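Cytosol aminopeptidase (Coxiella burnetii, PDB 3IJ3) probably acts as a manganese-dependent aminopeptidase of the M17 family, removing residues from the N-terminal end of peptides. Local coordinates at residues 248-256 with 267-277; 219-230 with 300-308. One frame throughout, in Å; residues are numbered along the deposited sequence.

Contact 1: residues 248-256 with 267-277. With LI (lithium ion), chain C; SO4 (sulfate ion), chain D.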
ATOM      1  N   VAL A 248      30.951  -7.190  20.973  1.00 16.13           N
ATOM      2  CA  VAL A 248      29.949  -6.157  20.983  1.00 15.76           C
ATOM      3  C   VAL A 248      28.628  -6.738  20.488  1.00 15.89           C
ATOM      4  O   VAL A 248      28.577  -7.443  19.482  1.00 16.40           O
ATOM      5  CB  VAL A 248      30.390  -4.997  20.113  1.00 16.93           C
ATOM      6  CG1 VAL A 248      29.304  -3.871  20.110  1.00 19.24           C
ATOM      7  CG2 VAL A 248      31.755  -4.443  20.565  1.00 17.70           C
ATOM      8  N   GLY A 249      27.538  -6.475  21.206  1.00 15.61           N
ATOM      9  CA  GLY A 249      26.244  -6.984  20.791  1.00 15.58           C
ATOM     10  C   GLY A 249      25.097  -5.979  20.859  1.00 16.11           C
ATOM     11  O   GLY A 249      24.940  -5.275  21.842  1.00 15.85           O
ATOM     12  N   LYS A 250      24.300  -5.936  19.798  1.00 14.68           N
ATOM     13  CA  LYS A 250      23.153  -5.037  19.704  1.00 16.03           C
ATOM     14  C   LYS A 250      22.033  -5.490  20.637  1.00 16.16           C
ATOM     15  O   LYS A 250      21.423  -6.540  20.422  1.00 15.44           O
ATOM     16  CB  LYS A 250      22.669  -4.978  18.257  1.00 16.42           C
ATOM     17  CG  LYS A 250      21.361  -4.181  18.025  1.00 15.91           C
ATOM     18  CD  LYS A 250      20.895  -4.345  16.585  1.00 18.23           C
ATOM     19  CE  LYS A 250      19.432  -3.946  16.402  1.00 19.30           C
ATOM     20  NZ  LYS A 250      18.961  -4.255  14.994  1.00 20.19           N
ATOM     21  N   GLY A 251      21.747  -4.672  21.654  1.00 15.86           N
ATOM     22  CA  GLY A 251      20.729  -4.967  22.644  1.00 14.93           C
ATOM     23  C   GLY A 251      19.471  -4.136  22.504  1.00 15.26           C
ATOM     24  O   GLY A 251      19.042  -3.506  23.467  1.00 15.97           O
ATOM     25  N   VAL A 252      18.849  -4.147  21.326  1.00 14.99           N
ATOM     26  CA  VAL A 252      17.585  -3.386  21.143  1.00 13.55           C
ATOM     27  C   VAL A 252      16.481  -4.324  21.636  1.00 15.24           C
ATOM     28  O   VAL A 252      16.016  -5.215  20.915  1.00 15.69           O
ATOM     29  CB  VAL A 252      17.402  -2.932  19.698  1.00 14.82           C
ATOM     30  CG1 VAL A 252      16.064  -2.230  19.492  1.00 14.96           C
ATOM     31  CG2 VAL A 252      18.535  -1.980  19.326  1.00 15.31           C
ATOM     32  N   CYS A 253      16.081  -4.122  22.887  1.00 15.80           N
ATOM     33  CA  CYS A 253      15.116  -5.001  23.567  1.00 15.70           C
ATOM     34  C   CYS A 253      13.759  -5.082  22.893  1.00 16.04           C
ATOM     35  O   CYS A 253      13.090  -6.131  22.940  1.00 15.99           O
ATOM     36  CB  CYS A 253      15.039  -4.639  25.040  1.00 15.82           C
ATOM     37  SG  CYS A 253      16.660  -4.998  25.866  1.00 20.11           S
ATOM     38  N   PHE A 254      13.354  -3.976  22.283  1.00 16.42           N
ATOM     39  CA  PHE A 254      12.176  -3.953  21.424  1.00 16.38           C
ATOM     40  C   PHE A 254      12.379  -2.850  20.402  1.00 15.91           C
ATOM     41  O   PHE A 254      12.884  -1.772  20.724  1.00 15.98           O
ATOM     42  CB  PHE A 254      10.843  -3.753  22.147  1.00 16.42           C
ATOM     43  CG  PHE A 254       9.683  -3.978  21.249  1.00 17.12           C
ATOM     44  CD1 PHE A 254       9.341  -5.277  20.871  1.00 17.18           C
ATOM     45  CD2 PHE A 254       8.963  -2.913  20.711  1.00 19.58           C
ATOM     46  CE1 PHE A 254       8.302  -5.515  19.983  1.00 17.54           C
ATOM     47  CE2 PHE A 254       7.911  -3.154  19.832  1.00 18.55           C
ATOM     48  CZ  PHE A 254       7.595  -4.444  19.454  1.00 19.03           C
ATOM     49  N   ASP A 255      12.056  -3.162  19.149  1.00 16.40           N
ATOM     50  CA  ASP A 255      12.167  -2.195  18.081  1.00 17.27           C
ATOM     51  C   ASP A 255      10.803  -1.932  17.419  1.00 17.11           C
ATOM     52  O   ASP A 255      10.279  -2.766  16.685  1.00 17.21           O
ATOM     53  CB  ASP A 255      13.193  -2.672  17.059  1.00 16.97           C
ATOM     54  CG  ASP A 255      13.545  -1.610  16.016  1.00 18.13           C
ATOM     55  OD1 ASP A 255      13.104  -0.450  16.149  1.00 17.08           O
ATOM     56  OD2 ASP A 255      14.264  -1.995  15.060  1.00 17.65           O
ATOM     57  N   SER A 256      10.207  -0.778  17.713  1.00 17.89           N
ATOM     58  CA  SER A 256       8.969  -0.379  17.075  1.00 16.04           C
ATOM     59  C   SER A 256       9.247   0.258  15.721  1.00 15.57           C
ATOM     60  O   SER A 256       8.323   0.485  14.931  1.00 16.15           O
ATOM     61  CB  SER A 256       8.263   0.672  17.915  1.00 16.16           C
ATOM     62  OG  SER A 256       9.057   1.870  17.978  1.00 15.62           O
ATOM     63  N   MET A 267       6.881  -5.749  12.964  1.00 20.81           N
ATOM     64  CA  MET A 267       7.123  -5.542  14.380  1.00 19.33           C
ATOM     65  C   MET A 267       6.880  -6.805  15.234  1.00 18.21           C
ATOM     66  O   MET A 267       7.343  -6.916  16.369  1.00 17.09           O
ATOM     67  CB  MET A 267       6.206  -4.395  14.850  1.00 21.06           C
ATOM     68  CG  MET A 267       6.767  -3.588  15.990  1.00 20.82           C
ATOM     69  SD  MET A 267       5.587  -2.431  16.739  1.00 18.83           S
ATOM     70  CE  MET A 267       5.227  -1.214  15.456  1.00 17.29           C
ATOM     71  N   LEU A 268       6.193  -7.782  14.663  1.00 17.29           N
ATOM     72  CA  LEU A 268       5.774  -8.944  15.423  1.00 18.08           C
ATOM     73  C   LEU A 268       6.875  -9.689  16.156  1.00 17.80           C
ATOM     74  O   LEU A 268       6.660 -10.162  17.272  1.00 19.68           O
ATOM     75  CB  LEU A 268       5.009  -9.902  14.503  1.00 18.65           C
ATOM     76  CG  LEU A 268       4.362 -11.103  15.146  1.00 21.82           C
ATOM     77  CD1 LEU A 268       3.399 -10.689  16.234  1.00 24.59           C
ATOM     78  CD2 LEU A 268       3.670 -11.940  14.063  1.00 25.13           C
ATOM     79  N   LEU A 269       8.037  -9.854  15.527  1.00 16.00           N
ATOM     80  CA  LEU A 269       9.139 -10.614  16.167  1.00 17.19           C
ATOM     81  C   LEU A 269      10.175  -9.732  16.841  1.00 16.10           C
ATOM     82  O   LEU A 269      11.204 -10.237  17.292  1.00 17.46           O
ATOM     83  CB  LEU A 269       9.875 -11.453  15.112  1.00 17.64           C
ATOM     84  CG  LEU A 269       9.045 -12.490  14.353  1.00 19.71           C
ATOM     85  CD1 LEU A 269       9.957 -13.320  13.482  1.00 21.18           C
ATOM     86  CD2 LEU A 269       8.264 -13.391  15.299  1.00 20.90           C
ATOM     87  N   MET A 270       9.881  -8.440  16.999  1.00 15.80           N
ATOM     88  CA  MET A 270      10.896  -7.497  17.444  1.00 15.10           C
ATOM     89  C   MET A 270      11.436  -7.612  18.870  1.00 14.78           C
ATOM     90  O   MET A 270      12.375  -6.912  19.220  1.00 17.35           O
ATOM     91  CB  MET A 270      10.543  -6.091  17.046  1.00 17.31           C
ATOM     92  CG  MET A 270      10.623  -5.859  15.560  1.00 18.52           C
ATOM     93  SD  MET A 270      12.280  -6.150  14.825  1.00 20.64           S
ATOM     94  CE  MET A 270      12.089  -7.827  14.183  1.00 24.47           C
ATOM     95  N   LYS A 271      10.852  -8.487  19.673  1.00 15.13           N
ATOM     96  CA  LYS A 271      11.465  -8.827  20.969  1.00 15.35           C
ATOM     97  C   LYS A 271      12.852  -9.442  20.668  1.00 14.60           C
ATOM     98  O   LYS A 271      13.721  -9.487  21.537  1.00 15.17           O
ATOM     99  CB  LYS A 271      10.606  -9.823  21.762  1.00 15.43           C
ATOM    100  CG  LYS A 271      10.504 -11.225  21.172  1.00 14.97           C
ATOM    101  CD  LYS A 271       9.575 -12.100  22.003  1.00 15.28           C
ATOM    102  CE  LYS A 271       9.534 -13.509  21.460  1.00 14.54           C
ATOM    103  NZ  LYS A 271       8.711 -14.499  22.248  1.00 14.02           N
ATOM    104  N   LYS A 272      13.078  -9.918  19.430  1.00 15.61           N
ATOM    105  CA  LYS A 272      14.365 -10.553  19.092  1.00 15.65           C
ATOM    106  C   LYS A 272      15.433  -9.597  18.667  1.00 16.42           C
ATOM    107  O   LYS A 272      16.555 -10.040  18.369  1.00 14.53           O
ATOM    108  CB  LYS A 272      14.213 -11.620  17.979  1.00 16.67           C
ATOM    109  CG  LYS A 272      14.165 -11.084  16.537  1.00 16.63           C
ATOM    110  CD  LYS A 272      14.012 -12.229  15.554  1.00 17.04           C
ATOM    111  CE  LYS A 272      13.869 -11.764  14.107  1.00 18.87           C
ATOM    112  NZ  LYS A 272      15.117 -11.089  13.634  1.00 17.47           N
ATOM    113  N   ASP A 273      15.148  -8.297  18.648  1.00 15.89           N
ATOM    114  CA  ASP A 273      16.167  -7.349  18.174  1.00 15.53           C
ATOM    115  C   ASP A 273      17.343  -7.125  19.152  1.00 15.56           C
ATOM    116  O   ASP A 273      18.235  -6.288  18.911  1.00 15.39           O
ATOM    117  CB  ASP A 273      15.546  -6.044  17.688  1.00 16.23           C
ATOM    118  CG  ASP A 273      16.272  -5.483  16.465  1.00 19.51           C
ATOM    119  OD1 ASP A 273      16.812  -6.287  15.661  1.00 18.77           O
ATOM    120  OD2 ASP A 273      16.308  -4.261  16.306  1.00 20.62           O
ATOM    121  N   MET A 274      17.326  -7.869  20.245  1.00 16.26           N
ATOM    122  CA  MET A 274      18.444  -7.926  21.188  1.00 16.01           C
ATOM    123  C   MET A 274      19.213  -9.251  21.025  1.00 15.28           C
ATOM    124  O   MET A 274      20.050  -9.611  21.860  1.00 14.19           O
ATOM    125  CB  MET A 274      18.006  -7.737  22.650  1.00 15.70           C
ATOM    126  CG  MET A 274      16.796  -8.454  23.112  1.00 15.86           C
ATOM    127  SD  MET A 274      16.763 -10.233  22.860  1.00 15.97           S
ATOM    128  CE  MET A 274      17.999 -10.731  24.067  1.00 15.91           C
ATOM    129  N   GLY A 275      18.957  -9.961  19.927  1.00 15.00           N
ATOM    130  CA  GLY A 275      19.626 -11.239  19.651  1.00 15.16           C
ATOM    131  C   GLY A 275      21.133 -11.113  19.549  1.00 13.82           C
ATOM    132  O   GLY A 275      21.857 -11.997  19.964  1.00 13.45           O
ATOM    133  N   GLY A 276      21.621  -9.981  19.069  1.00 13.48           N
ATOM    134  CA  GLY A 276      23.061  -9.787  18.965  1.00 14.96           C
ATOM    135  C   GLY A 276      23.695  -9.729  20.343  1.00 14.08           C
ATOM    136  O   GLY A 276      24.782 -10.279  20.574  1.00 14.23           O
ATOM    137  N   ALA A 277      23.008  -9.066  21.279  1.00 13.99           N
ATOM    138  CA  ALA A 277      23.471  -8.977  22.658  1.00 14.75           C
ATOM    139  C   ALA A 277      23.491 -10.378  23.259  1.00 15.00           C
ATOM    140  O   ALA A 277      24.448 -10.764  23.963  1.00 14.77           O
ATOM    141  CB  ALA A 277      22.549  -8.061  23.488  1.00 14.40           C
TER
HETATM  142 LI    LI C 460      16.410  -2.729  15.190  1.00 14.02          LI
HETATM  143  S   SO4 D 461      20.028  -1.689  12.234  1.00 21.61           S
HETATM  144  O1  SO4 D 461      18.851  -1.290  12.996  1.00 20.88           O
HETATM  145  O2  SO4 D 461      20.898  -0.505  12.179  1.00 23.18           O
HETATM  146  O3  SO4 D 461      20.614  -2.818  12.933  1.00 23.14           O
HETATM  147  O4  SO4 D 461      19.647  -2.078  10.860  1.00 18.99           O
HETATM  148  O   HOH W   1      20.677  -7.655  17.915  1.00 17.88           O
HETATM  149  O   HOH W   2      16.494  -2.410  13.300  1.00 18.32           O

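Contact 2: residues 219-230 with 300-308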
ATOM      1  N   ILE A 219      23.797   6.160  21.914  1.00 16.55           N
ATOM      2  CA  ILE A 219      22.988   5.135  22.614  1.00 14.98           C
ATOM      3  C   ILE A 219      21.802   5.841  23.279  1.00 15.87           C
ATOM      4  O   ILE A 219      20.638   5.406  23.188  1.00 16.02           O
ATOM      5  CB  ILE A 219      23.813   4.372  23.672  1.00 16.11           C
ATOM      6  CG1 ILE A 219      25.043   3.717  23.033  1.00 15.61           C
ATOM      7  CG2 ILE A 219      22.944   3.305  24.381  1.00 16.23           C
ATOM      8  CD1 ILE A 219      25.959   2.967  24.058  1.00 15.40           C
ATOM      9  N   TYR A 220      22.079   6.976  23.916  1.00 16.44           N
ATOM     10  CA  TYR A 220      21.045   7.730  24.584  1.00 16.58           C
ATOM     11  C   TYR A 220      19.963   8.239  23.620  1.00 17.63           C
ATOM     12  O   TYR A 220      18.775   8.113  23.905  1.00 16.76           O
ATOM     13  CB  TYR A 220      21.634   8.895  25.365  1.00 17.17           C
ATOM     14  CG  TYR A 220      20.574   9.744  25.992  1.00 18.12           C
ATOM     15  CD1 TYR A 220      19.926   9.315  27.133  1.00 22.89           C
ATOM     16  CD2 TYR A 220      20.188  10.963  25.426  1.00 18.54           C
ATOM     17  CE1 TYR A 220      18.902  10.084  27.718  1.00 22.56           C
ATOM     18  CE2 TYR A 220      19.178  11.725  25.999  1.00 22.46           C
ATOM     19  CZ  TYR A 220      18.550  11.280  27.143  1.00 23.10           C
ATOM     20  OH  TYR A 220      17.536  12.020  27.699  1.00 28.97           O
ATOM     21  N   ALA A 221      20.367   8.800  22.489  1.00 17.48           N
ATOM     22  CA  ALA A 221      19.389   9.366  21.528  1.00 17.41           C
ATOM     23  C   ALA A 221      18.384   8.313  21.056  1.00 16.76           C
ATOM     24  O   ALA A 221      17.172   8.561  21.026  1.00 18.02           O
ATOM     25  CB  ALA A 221      20.116  10.023  20.326  1.00 18.55           C
ATOM     26  N   VAL A 222      18.878   7.126  20.738  1.00 16.71           N
ATOM     27  CA  VAL A 222      18.001   6.046  20.269  1.00 15.90           C
ATOM     28  C   VAL A 222      17.042   5.583  21.345  1.00 15.93           C
ATOM     29  O   VAL A 222      15.864   5.442  21.093  1.00 16.70           O
ATOM     30  CB  VAL A 222      18.812   4.854  19.708  1.00 14.81           C
ATOM     31  CG1 VAL A 222      17.951   3.633  19.452  1.00 15.45           C
ATOM     32  CG2 VAL A 222      19.533   5.259  18.432  1.00 17.48           C
ATOM     33  N   GLY A 223      17.539   5.376  22.555  1.00 15.97           N
ATOM     34  CA  GLY A 223      16.704   4.852  23.610  1.00 16.80           C
ATOM     35  C   GLY A 223      15.954   5.794  24.502  1.00 16.00           C
ATOM     36  O   GLY A 223      15.167   5.330  25.324  1.00 17.61           O
ATOM     37  N   ARG A 224      16.071   7.101  24.287  1.00 15.50           N
ATOM     38  CA  ARG A 224      15.500   8.044  25.240  1.00 16.28           C
ATOM     39  C   ARG A 224      13.981   8.093  25.308  1.00 16.23           C
ATOM     40  O   ARG A 224      13.453   8.534  26.317  1.00 16.79           O
ATOM     41  CB  ARG A 224      16.044   9.436  25.011  1.00 18.26           C
ATOM     42  CG  ARG A 224      15.497  10.040  23.808  1.00 16.89           C
ATOM     43  CD  ARG A 224      16.152  11.399  23.490  1.00 22.90           C
ATOM     44  NE  ARG A 224      15.291  12.052  22.531  1.00 21.88           N
ATOM     45  CZ  ARG A 224      15.679  12.864  21.554  1.00 32.36           C
ATOM     46  NH1 ARG A 224      16.973  13.133  21.334  1.00 31.43           N
ATOM     47  NH2 ARG A 224      14.753  13.355  20.737  1.00 31.53           N
ATOM     48  N   ALA A 225      13.288   7.633  24.256  1.00 15.78           N
ATOM     49  CA  ALA A 225      11.837   7.653  24.215  1.00 16.26           C
ATOM     50  C   ALA A 225      11.191   6.516  24.969  1.00 17.42           C
ATOM     51  O   ALA A 225      10.017   6.590  25.271  1.00 18.56           O
ATOM     52  CB  ALA A 225      11.335   7.640  22.744  1.00 17.42           C
ATOM     53  N   GLY A 226      11.939   5.473  25.294  1.00 18.37           N
ATOM     54  CA  GLY A 226      11.325   4.323  25.986  1.00 18.38           C
ATOM     55  C   GLY A 226      11.027   4.582  27.459  1.00 18.54           C
ATOM     56  O   GLY A 226      11.664   5.424  28.094  1.00 17.98           O
ATOM     57  N   SER A 227      10.030   3.890  28.000  1.00 18.21           N
ATOM     58  CA  SER A 227       9.700   4.054  29.414  1.00 18.48           C
ATOM     59  C   SER A 227      10.787   3.398  30.265  1.00 18.16           C
ATOM     60  O   SER A 227      10.858   3.648  31.478  1.00 18.12           O
ATOM     61  CB  SER A 227       8.327   3.455  29.761  1.00 20.11           C
ATOM     62  OG  SER A 227       8.279   2.105  29.390  1.00 21.62           O
ATOM     63  N   ARG A 228      11.592   2.543  29.648  1.00 17.65           N
ATOM     64  CA  ARG A 228      12.700   1.877  30.328  1.00 18.92           C
ATOM     65  C   ARG A 228      13.975   2.482  29.756  1.00 18.67           C
ATOM     66  O   ARG A 228      14.275   2.290  28.576  1.00 18.41           O
ATOM     67  CB  ARG A 228      12.614   0.383  30.126  1.00 20.67           C
ATOM     68  CG  ARG A 228      11.299  -0.114  30.705  1.00 25.24           C
ATOM     69  CD  ARG A 228      11.096  -1.534  30.470  1.00 28.12           C
ATOM     70  NE  ARG A 228      11.154  -1.869  29.048  1.00 30.32           N
ATOM     71  CZ  ARG A 228      11.029  -3.111  28.593  1.00 28.06           C
ATOM     72  NH1 ARG A 228      10.841  -4.083  29.451  1.00 28.24           N
ATOM     73  NH2 ARG A 228      11.113  -3.376  27.294  1.00 30.79           N
ATOM     74  N   PRO A 229      14.711   3.205  30.594  1.00 17.51           N
ATOM     75  CA  PRO A 229      15.844   3.972  30.073  1.00 18.74           C
ATOM     76  C   PRO A 229      17.002   3.167  29.508  1.00 17.07           C
ATOM     77  O   PRO A 229      17.211   2.017  29.919  1.00 17.95           O
ATOM     78  CB  PRO A 229      16.291   4.828  31.260  1.00 19.56           C
ATOM     79  CG  PRO A 229      15.573   4.370  32.431  1.00 23.64           C
ATOM     80  CD  PRO A 229      14.462   3.466  32.022  1.00 19.05           C
ATOM     81  N   PRO A 230      17.758   3.788  28.591  1.00 16.92           N
ATOM     82  CA  PRO A 230      18.880   3.114  27.947  1.00 15.95           C
ATOM     83  C   PRO A 230      20.102   3.001  28.840  1.00 16.56           C
ATOM     84  O   PRO A 230      20.282   3.792  29.777  1.00 15.67           O
ATOM     85  CB  PRO A 230      19.169   4.020  26.760  1.00 17.89           C
ATOM     86  CG  PRO A 230      18.844   5.385  27.252  1.00 16.69           C
ATOM     87  CD  PRO A 230      17.603   5.168  28.098  1.00 15.54           C
ATOM     88  N   ILE A 300      27.558  -4.147  25.497  1.00 14.94           N
ATOM     89  CA  ILE A 300      26.187  -4.249  24.998  1.00 14.99           C
ATOM     90  C   ILE A 300      25.389  -2.953  25.235  1.00 14.91           C
ATOM     91  O   ILE A 300      25.091  -2.600  26.392  1.00 15.41           O
ATOM     92  CB  ILE A 300      25.413  -5.411  25.680  1.00 14.87           C
ATOM     93  CG1 ILE A 300      26.023  -6.760  25.313  1.00 16.83           C
ATOM     94  CG2 ILE A 300      23.919  -5.359  25.334  1.00 17.09           C
ATOM     95  CD1 ILE A 300      25.501  -7.945  26.196  1.00 15.58           C
ATOM     96  N   PRO A 301      25.104  -2.212  24.146  1.00 15.75           N
ATOM     97  CA  PRO A 301      24.186  -1.086  24.256  1.00 15.33           C
ATOM     98  C   PRO A 301      22.790  -1.702  24.414  1.00 14.99           C
ATOM     99  O   PRO A 301      22.367  -2.521  23.566  1.00 15.94           O
ATOM    100  CB  PRO A 301      24.337  -0.338  22.940  1.00 16.40           C
ATOM    101  CG  PRO A 301      25.211  -1.146  22.080  1.00 21.51           C
ATOM    102  CD  PRO A 301      25.758  -2.283  22.820  1.00 16.36           C
ATOM    103  N   ALA A 302      22.084  -1.324  25.469  1.00 13.95           N
ATOM    104  CA  ALA A 302      20.765  -1.905  25.773  1.00 14.86           C
ATOM    105  C   ALA A 302      19.726  -0.785  25.797  1.00 16.69           C
ATOM    106  O   ALA A 302      19.780   0.122  26.644  1.00 16.41           O
ATOM    107  CB  ALA A 302      20.820  -2.685  27.090  1.00 15.89           C
ATOM    108  N   VAL A 303      18.823  -0.827  24.827  1.00 16.18           N
ATOM    109  CA  VAL A 303      17.810   0.207  24.679  1.00 16.54           C
ATOM    110  C   VAL A 303      16.508  -0.334  24.102  1.00 17.84           C
ATOM    111  O   VAL A 303      16.438  -1.499  23.671  1.00 18.04           O
ATOM    112  CB  VAL A 303      18.298   1.239  23.613  1.00 16.10           C
ATOM    113  CG1 VAL A 303      19.729   1.763  23.865  1.00 16.28           C
ATOM    114  CG2 VAL A 303      18.242   0.649  22.170  1.00 16.03           C
ATOM    115  N   GLU A 304      15.451   0.481  24.169  0.60 17.37           N
ATOM    116  CA  GLU A 304      14.216   0.194  23.443  0.60 18.23           C
ATOM    117  C   GLU A 304      14.116   1.310  22.414  0.60 17.75           C
ATOM    118  O   GLU A 304      14.416   2.464  22.733  0.60 17.31           O
ATOM    119  CB  GLU A 304      12.938   0.196  24.324  0.60 18.32           C
ATOM    120  CG  GLU A 304      11.616  -0.137  23.503  0.60 22.94           C
ATOM    121  CD  GLU A 304      10.357  -0.436  24.374  0.60 24.29           C
ATOM    122  OE1 GLU A 304      10.518  -0.556  25.611  0.60 25.44           O
ATOM    123  OE2 GLU A 304       9.206  -0.556  23.816  0.60 19.38           O
ATOM    124  N   ASN A 305      13.742   0.976  21.178  1.00 16.63           N
ATOM    125  CA  ASN A 305      13.522   1.982  20.138  1.00 16.29           C
ATOM    126  C   ASN A 305      12.023   2.211  20.140  1.00 15.94           C
ATOM    127  O   ASN A 305      11.277   1.501  19.482  1.00 16.42           O
ATOM    128  CB  ASN A 305      14.030   1.506  18.776  1.00 17.54           C
ATOM    129  CG  ASN A 305      14.039   2.608  17.721  1.00 17.49           C
ATOM    130  OD1 ASN A 305      14.079   3.810  18.052  1.00 17.41           O
ATOM    131  ND2 ASN A 305      14.022   2.204  16.436  1.00 15.39           N
ATOM    132  N   ALA A 306      11.594   3.219  20.881  1.00 16.02           N
ATOM    133  CA  ALA A 306      10.184   3.459  21.098  1.00 15.25           C
ATOM    134  C   ALA A 306       9.607   4.656  20.383  1.00 16.30           C
ATOM    135  O   ALA A 306      10.321   5.525  19.922  1.00 17.18           O
ATOM    136  CB  ALA A 306       9.944   3.660  22.612  1.00 15.66           C
ATOM    137  N   ILE A 307       8.279   4.676  20.360  0.50 15.79           N
ATOM    138  CA  ILE A 307       7.509   5.780  19.806  0.50 15.75           C
ATOM    139  C   ILE A 307       6.871   6.491  20.960  0.50 16.11           C
ATOM    140  O   ILE A 307       6.185   5.887  21.801  0.50 15.58           O
ATOM    141  CB  ILE A 307       6.427   5.320  18.843  0.50 16.13           C
ATOM    142  CG1 ILE A 307       7.078   4.778  17.582  0.50 14.31           C
ATOM    143  CG2 ILE A 307       5.506   6.496  18.486  0.50 13.94           C
ATOM    144  CD1 ILE A 307       6.119   4.115  16.640  0.50 18.13           C
ATOM    145  N   GLY A 308       7.132   7.785  21.048  1.00 15.51           N
ATOM    146  CA  GLY A 308       6.539   8.559  22.108  1.00 15.83           C
ATOM    147  C   GLY A 308       6.980  10.012  22.018  1.00 14.98           C
ATOM    148  O   GLY A 308       7.688  10.378  21.096  1.00 15.14           O
TER
HETATM  149  O   HOH W   3      13.405   5.016  22.351  1.00 15.71           O
HETATM  150  O   HOH W   4      15.675   2.676  26.168  1.00 16.15           O
HETATM  151  O   HOH W   5       8.412   0.846  27.239  1.00 42.43           O

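Contact 1: residues 248-256 with 267-277
Lys250 and Asp273 meet at a lithium ion, and the contact tightens back along the strand. With CG anti to the backbone N (chi1 174°) and the rest extended, Lys250 sets NZ astride the carboxylate, 3.0 Å from both Asp273 OD1 and OD2, in a salt bridge of weak hydrogen bonds; Thr359 holds both partners from outside. Asp273 OD2 binds the metal at 1.9 Å and Asp255 OD2 at 2.3 Å, their carboxylate planes 12° apart.

The tightest packing is backbone on backbone. Gly249 lies against Gly276, neither having a side chain to hold strand and helix apart, and Ala277 N donates to Lys250 O over 3.1 Å from above the carbonyl plane. A water bridges that oxygen to Gly276 N. Farther along, Met267 CG packs 3.7 Å from Phe254 CZ, its sulfur at the ring edge in a Met-aromatic contact.

Looser and more polar is the metal end: a water binds lithium and donates to a sulfate, probably from the crystallisation liquor, that Lys250 NZ, Arg336 and Gly335 also hold. With Glu334 completing the protein ligands, this is consistent with the carboxylate-rich metal site of M17 aminopeptidases, generally assigned to manganese; here it holds lithium.

Contact 2: residues 219-230 with 300-308
Val303 is the apolar hub between helix 217-223 and strand 295-305; the axes of their portions 219-223 and 300-305 approach to 7.5 Å at 31°. Its CG1 touches both Ile219 CG2 at 3.6 Å and Pro230 CB at 3.7 Å, while CG2 turns to Val222 CG1. Ile219 also reaches along the strand, laying CD1 on Pro301 CB. Beyond the helix, small residues bring the chains close: Ala306 CB rests 3.7 Å from Gly226 CA, and Ala225 CB lies against the Ala306 backbone. Gly223, with no side chain, lets its CA approach Glu304 O in a CA-H...O contact, and Pro230 CA makes another with Ala302 O.

Charge is concentrated at Glu304, modelled in two conformers. In the one described, with CG anti to the backbone N (chi1 -179°) and the chain extended, the carboxylate reaches the edge of the Arg228 guanidinium. The NH2 to OE1 salt bridge is a weak hydrogen bond of 3.3 Å, and the two planes stand 75° apart, so the groups meet through a single nitrogen instead of pairing flat. Each has another partner: Arg228 NH1 donates to Ala181 O, and Glu304 OE2 forms a salt bridge with Arg313 of a second subunit.

Waters add further polar links. One donates to both Val222 O and Glu304 O and accepts from Ala306 N, joining Val222 to the strand; a second donates to Gly223 O and Arg228 O and accepts from Glu304 N. Both bridge backbone groups of the two segments, around the type I turn Gly223 to Gly226. In the same Glu304 conformer, a third connects Ser227 OG to OE1. Such a helix, laid on the central mixed sheet and followed by a turn leading into strand 231-237, belongs to the alpha/beta catalytic domain of the M17 family.

Overall arrangement
Both contacts are built on one sheet, in which strand 295-305 runs parallel to strands 244-252 and 254-255; their centres lie 12 Å apart. Contact 1 supplies three of the four lithium-binding-site residues, whereas contact 2 contributes a second-shell residue, Asn305. With its side chain about 6 Å from the lithium ion, it donates through ND2 to OD1 of Asp255 and so probably helps fix the carboxylate whose other oxygen binds the metal. The segments are also joined directly, by backbone Cys253 N to Val303 O (2.8 Å) and by the Ser256 hydroxyl OG to Asn305 O (2.7 Å), both probable hydrogen bonds. Each contact also touches a second subunit, linking the surroundings of the metal site to the six-chain assembly.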